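Side-chain contacts in phosphoacetylglucosamine mutase (Aspergillus lentulus, PDB 5O9X), which interconverts N-acetylglucosamine 6-phosphate and N-acetylglucosamine 1-phosphate, a step on the route to UDP-N-acetylglucosamine: residues Val43-Leu48 against Lys98-Pro103; Ala50-Lys55 against Glu113-Ile118. The protein carries 1 engineered substitution. All coordinates share one frame; numbering follows the deposited sequence.

Interaction 1 (Val43-Leu48 against Lys98-Pro103)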
loop_
_atom_site.group_PDB
_atom_site.type_symbol
_atom_site.label_atom_id
_atom_site.label_comp_id
_atom_site.label_asym_id
_atom_site.label_seq_id
_atom_site.Cartn_x
_atom_site.Cartn_y
_atom_site.Cartn_z
ATOM N N VAL A 43 -2.383 -12.380 16.917
ATOM C CA VAL A 43 -3.542 -11.528 16.819
ATOM C C VAL A 43 -4.008 -11.126 18.245
ATOM O O VAL A 43 -4.445 -9.976 18.481
ATOM C CB VAL A 43 -4.651 -12.262 15.981
ATOM C CG1 VAL A 43 -5.968 -11.508 16.028
ATOM C CG2 VAL A 43 -4.149 -12.435 14.508
ATOM N N TYR A 44 -3.985 -12.109 19.147
ATOM C CA TYR A 44 -4.361 -11.831 20.548
ATOM C C TYR A 44 -3.435 -10.735 21.089
ATOM O O TYR A 44 -3.907 -9.774 21.663
ATOM C CB TYR A 44 -4.226 -13.114 21.392
ATOM C CG TYR A 44 -4.770 -12.938 22.770
ATOM C CD1 TYR A 44 -6.142 -12.941 22.989
ATOM C CD2 TYR A 44 -3.909 -12.640 23.830
ATOM C CE1 TYR A 44 -6.662 -12.716 24.261
ATOM C CE2 TYR A 44 -4.418 -12.429 25.123
ATOM C CZ TYR A 44 -5.778 -12.485 25.325
ATOM O OH TYR A 44 -6.284 -12.246 26.591
ATOM N N ALA A 45 -2.131 -10.867 20.867
ATOM C CA ALA A 45 -1.139 -9.844 21.253
ATOM C C ALA A 45 -1.435 -8.464 20.645
ATOM O O ALA A 45 -1.364 -7.385 21.316
ATOM C CB ALA A 45 0.253 -10.293 20.826
ATOM N N VAL A 46 -1.776 -8.490 19.356
ATOM C CA VAL A 46 -2.147 -7.241 18.685
ATOM C C VAL A 46 -3.387 -6.542 19.313
ATOM O O VAL A 46 -3.434 -5.306 19.355
ATOM C CB VAL A 46 -2.310 -7.459 17.144
ATOM C CG1 VAL A 46 -2.860 -6.201 16.489
ATOM C CG2 VAL A 46 -0.941 -7.769 16.517
ATOM N N GLY A 47 -4.359 -7.336 19.794
ATOM C CA GLY A 47 -5.549 -6.752 20.458
ATOM C C GLY A 47 -5.081 -5.998 21.736
ATOM O O GLY A 47 -5.497 -4.885 22.023
ATOM N N LEU A 48 -4.205 -6.634 22.482
ATOM C CA LEU A 48 -3.546 -5.965 23.641
ATOM C C LEU A 48 -2.833 -4.661 23.287
ATOM O O LEU A 48 -3.088 -3.620 23.929
ATOM C CB LEU A 48 -2.613 -6.987 24.277
ATOM C CG LEU A 48 -3.217 -7.951 25.311
ATOM C CD1 LEU A 48 -4.645 -8.415 25.132
ATOM C CD2 LEU A 48 -2.280 -9.116 25.548
ATOM N N LYS A 98 7.233 -7.429 21.141
ATOM C CA LYS A 98 7.483 -7.955 22.494
ATOM C C LYS A 98 6.231 -8.709 22.951
ATOM O O LYS A 98 6.330 -9.805 23.475
ATOM C CB LYS A 98 7.817 -6.781 23.413
ATOM C CG LYS A 98 8.120 -7.160 24.861
ATOM C CD LYS A 98 7.915 -5.951 25.778
ATOM C CE LYS A 98 9.080 -4.963 25.731
ATOM N NZ LYS A 98 10.081 -5.336 26.766
ATOM N N LEU A 99 5.040 -8.139 22.744
ATOM C CA LEU A 99 3.847 -8.852 23.136
ATOM C C LEU A 99 3.693 -10.158 22.349
ATOM O O LEU A 99 3.325 -11.200 22.917
ATOM C CB LEU A 99 2.575 -7.994 22.998
ATOM C CG LEU A 99 2.326 -6.915 24.034
ATOM C CD1 LEU A 99 1.332 -5.882 23.500
ATOM C CD2 LEU A 99 1.816 -7.566 25.336
ATOM N N ALA A 100 4.012 -10.110 21.058
ATOM C CA ALA A 100 3.815 -11.301 20.196
ATOM C C ALA A 100 4.797 -12.419 20.539
ATOM O O ALA A 100 4.505 -13.600 20.317
ATOM C CB ALA A 100 3.945 -10.920 18.734
ATOM N N ASN A 101 5.979 -12.049 21.057
ATOM C CA ASN A 101 6.983 -13.050 21.434
ATOM C C ASN A 101 6.961 -13.471 22.932
ATOM O O ASN A 101 7.679 -14.396 23.327
ATOM C CB ASN A 101 8.380 -12.639 20.955
ATOM C CG ASN A 101 8.476 -12.657 19.430
ATOM O OD1 ASN A 101 8.660 -11.617 18.798
ATOM N ND2 ASN A 101 8.294 -13.822 18.835
ATOM N N ALA A 102 6.127 -12.812 23.734
ATOM C CA ALA A 102 5.959 -13.176 25.152
ATOM C C ALA A 102 5.396 -14.587 25.282
ATOM O O ALA A 102 4.398 -14.920 24.578
ATOM C CB ALA A 102 5.006 -12.221 25.823
ATOM N N PRO A 103 5.991 -15.414 26.204
ATOM C CA PRO A 103 5.278 -16.628 26.583
ATOM C C PRO A 103 3.882 -16.232 27.013
ATOM O O PRO A 103 3.677 -15.161 27.605
ATOM C CB PRO A 103 6.086 -17.191 27.755
ATOM C CG PRO A 103 7.419 -16.528 27.675
ATOM C CD PRO A 103 7.182 -15.180 27.048
#
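A45 and L48 meet L99 from a helical turn whose shortest backbone bond runs from G47 N to V43 O at 2.9 Å. Across the contact the touching groups are hydrocarbon against hydrocarbon or main chain. The methyl of A45 points at helix 91-101 and comes down on its backbone, with CB 3.8 Å from A100 CA and just as close to the carbonyl carbon of L99. The same methyl also lies 3.9 Å from L99 CB, and the CB of A100 flanks it at 4.3 Å. With so little side chain in between, the CA atoms of A45 and A100 approach to 5.3 Å. L99 supplies the reach in return: its CG sits beside the backbone N (chi1 -75°), and CD1 extends over the next turn of helix 40-56, 3.8 Å from A45 O and 4.2 Å from L48 CB. In the alpha/beta/alpha domain I of this phosphohexomutase, V43 and V46 rest on strand 75-81, so helix 40-56 is sandwiched between sheet and outer helices. Y44 and L48 also touch helices 138-151 and 4-14. All four touching residues are buried and no hydrogen bond links the segments, so the contact depends on shape: a small methyl that lets two helices come close, and a leucine that fills in beside it.

Interaction 2 (Ala50-Lys55 against Glu113-Ile118)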
loop_
_atom_site.group_PDB
_atom_site.type_symbol
_atom_site.label_atom_id
_atom_site.label_comp_id
_atom_site.label_asym_id
_atom_site.label_seq_id
_atom_site.Cartn_x
_atom_site.Cartn_y
_atom_site.Cartn_z
ATOM N N ALA A 50 -3.275 -2.719 20.516
ATOM C CA ALA A 50 -4.247 -1.749 20.043
ATOM C C ALA A 50 -4.895 -1.041 21.242
ATOM O O ALA A 50 -5.156 0.152 21.159
ATOM C CB ALA A 50 -5.353 -2.410 19.154
ATOM N N THR A 51 -5.198 -1.783 22.288
ATOM C CA THR A 51 -5.824 -1.186 23.517
ATOM C C THR A 51 -4.837 -0.127 24.128
ATOM O O THR A 51 -5.211 1.023 24.372
ATOM C CB THR A 51 -6.137 -2.247 24.595
ATOM O OG1 THR A 51 -7.114 -3.179 24.126
ATOM C CG2 THR A 51 -6.726 -1.579 25.884
ATOM N N LEU A 52 -3.573 -0.524 24.288
ATOM C CA LEU A 52 -2.559 0.377 24.821
ATOM C C LEU A 52 -2.360 1.594 23.952
ATOM O O LEU A 52 -2.148 2.713 24.486
ATOM C CB LEU A 52 -1.215 -0.345 25.027
ATOM C CG LEU A 52 -1.234 -1.442 26.121
ATOM C CD1 LEU A 52 0.167 -1.995 26.300
ATOM C CD2 LEU A 52 -1.762 -0.952 27.486
ATOM N N ARG A 53 -2.426 1.414 22.626
ATOM C CA ARG A 53 -2.182 2.525 21.722
ATOM C C ARG A 53 -3.280 3.517 21.855
ATOM O O ARG A 53 -3.029 4.734 21.925
ATOM C CB ARG A 53 -2.036 2.081 20.208
ATOM C CG ARG A 53 -1.737 3.225 19.238
ATOM C CD ARG A 53 -0.393 3.851 19.552
ATOM N NE ARG A 53 0.021 4.808 18.551
ATOM C CZ ARG A 53 0.885 5.778 18.748
ATOM N NH1 ARG A 53 1.384 6.006 19.986
ATOM N NH2 ARG A 53 1.223 6.526 17.717
ATOM N N SER A 54 -4.506 3.011 21.876
ATOM C CA SER A 54 -5.657 3.895 21.923
ATOM C C SER A 54 -5.625 4.693 23.234
ATOM O O SER A 54 -5.811 5.925 23.207
ATOM C CB SER A 54 -6.937 3.071 21.888
ATOM O OG SER A 54 -8.040 3.935 21.922
ATOM N N LYS A 55 -5.438 3.967 24.357
ATOM C CA LYS A 55 -5.298 4.612 25.707
ATOM C C LYS A 55 -4.213 5.715 25.738
ATOM O O LYS A 55 -4.509 6.859 26.174
ATOM C CB LYS A 55 -5.086 3.534 26.797
ATOM C CG LYS A 55 -6.330 2.748 27.169
ATOM C CD LYS A 55 -5.966 1.700 28.237
ATOM C CE LYS A 55 -7.086 0.760 28.590
ATOM N NZ LYS A 55 -8.135 1.389 29.462
ATOM N N GLU A 113 4.297 -4.326 32.086
ATOM C CA GLU A 113 5.632 -3.820 31.829
ATOM C C GLU A 113 5.499 -2.698 30.789
ATOM O O GLU A 113 6.063 -1.595 30.951
ATOM C CB GLU A 113 6.463 -4.986 31.331
ATOM C CG GLU A 113 7.954 -4.817 31.224
ATOM C CD GLU A 113 8.603 -6.003 30.500
ATOM O OE1 GLU A 113 8.293 -7.197 30.811
ATOM O OE2 GLU A 113 9.424 -5.729 29.603
ATOM N N LEU A 114 4.655 -2.937 29.769
ATOM C CA LEU A 114 4.425 -1.931 28.735
ATOM C C LEU A 114 3.708 -0.709 29.212
ATOM O O LEU A 114 4.055 0.414 28.763
ATOM C CB LEU A 114 3.756 -2.520 27.474
ATOM C CG LEU A 114 4.700 -3.292 26.572
ATOM C CD1 LEU A 114 3.939 -4.048 25.455
ATOM C CD2 LEU A 114 5.780 -2.401 25.978
ATOM N N VAL A 115 2.720 -0.872 30.088
ATOM C CA VAL A 115 2.028 0.341 30.534
ATOM C C VAL A 115 2.989 1.332 31.268
ATOM O O VAL A 115 2.888 2.553 31.069
ATOM C CB VAL A 115 0.665 0.091 31.260
ATOM C CG1 VAL A 115 0.130 -1.308 31.055
ATOM C CG2 VAL A 115 0.656 0.468 32.738
ATOM N N LYS A 116 3.930 0.772 32.045
ATOM C CA LYS A 116 5.012 1.522 32.749
ATOM C C LYS A 116 5.957 2.179 31.782
ATOM O O LYS A 116 6.219 3.377 31.900
ATOM C CB LYS A 116 5.839 0.622 33.687
ATOM C CG LYS A 116 5.378 0.617 35.141
ATOM C CD LYS A 116 5.557 -0.779 35.757
ATOM C CE LYS A 116 4.748 -0.983 37.037
ATOM N NZ LYS A 116 5.558 -0.789 38.277
ATOM N N GLU A 117 6.458 1.402 30.815
ATOM C CA GLU A 117 7.443 1.900 29.896
ATOM C C GLU A 117 6.830 2.998 28.981
ATOM O O GLU A 117 7.412 4.076 28.787
ATOM C CB GLU A 117 8.062 0.737 29.117
ATOM C CG GLU A 117 8.985 1.186 27.975
ATOM C CD GLU A 117 9.672 0.041 27.215
ATOM O OE1 GLU A 117 9.376 -1.179 27.468
ATOM O OE2 GLU A 117 10.522 0.375 26.345
ATOM N N ILE A 118 5.642 2.733 28.442
ATOM C CA ILE A 118 4.973 3.680 27.539
ATOM C C ILE A 118 4.413 4.891 28.379
ATOM O O ILE A 118 4.193 6.019 27.866
ATOM C CB ILE A 118 3.848 2.969 26.666
ATOM C CG1 ILE A 118 4.405 1.725 25.896
ATOM C CG2 ILE A 118 3.231 3.971 25.689
ATOM C CD1 ILE A 118 3.378 0.999 25.014
#
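L52 points its CB toward helix 107-118, where L114 and V115 receive the two branches of its side chain. From CB the chain turns so that CG lies beside the backbone N, opposite the carbonyl carbon (chi1 -66°), and CG divides into two methyls that go to different neighbours. CD1, which continues the extended line from CA, ends 3.8 Å from L114 CB. The nearest CA atoms, those of L52 and V115, stand 7.3 Å apart, and the leucine spans the distance. Both helices belong to the alpha/beta/alpha domain I: helix 40-56 backs onto strand 61-66 through A50, R53 and S54, while helix 107-118 lies on its outer side. The other methyl, CD2, reaches V115 CG1 at 4.1 Å, crossing that side chain at about a right angle, as the leucine also crosses L114. V115 is only partly buried. Beyond the two segments, Y111 and M122 also touch L52, while L114 packs on Y95 of helix 91-101. I118, one turn after L114, also points its CB toward 50-55, and its side chain touches W92 and Y95.

How the interactions relate
Following helix 4-14 and strand 32-35, helix 40-56 carries both first segments, 43-48 and then 50-55. The chain next runs through strands 61-66 and 75-81 to helix 91-101, where interaction 1 closes a loop with 49 residues between its segments. A short connection leads into helix 107-118, and interaction 2 closes a second loop, with 57 residues between. Neither loop nests in the other; the segments alternate, so the two cross. Successive stretches of one helix thus take successive helices as partners. Those partners also join each other directly: K98 NZ forms a salt bridge with E113 OE2 at 2.9 Å, and L99 CG packs 3.6 Å from L114 CD1, completing a three-helix cluster beside the domain I sheet.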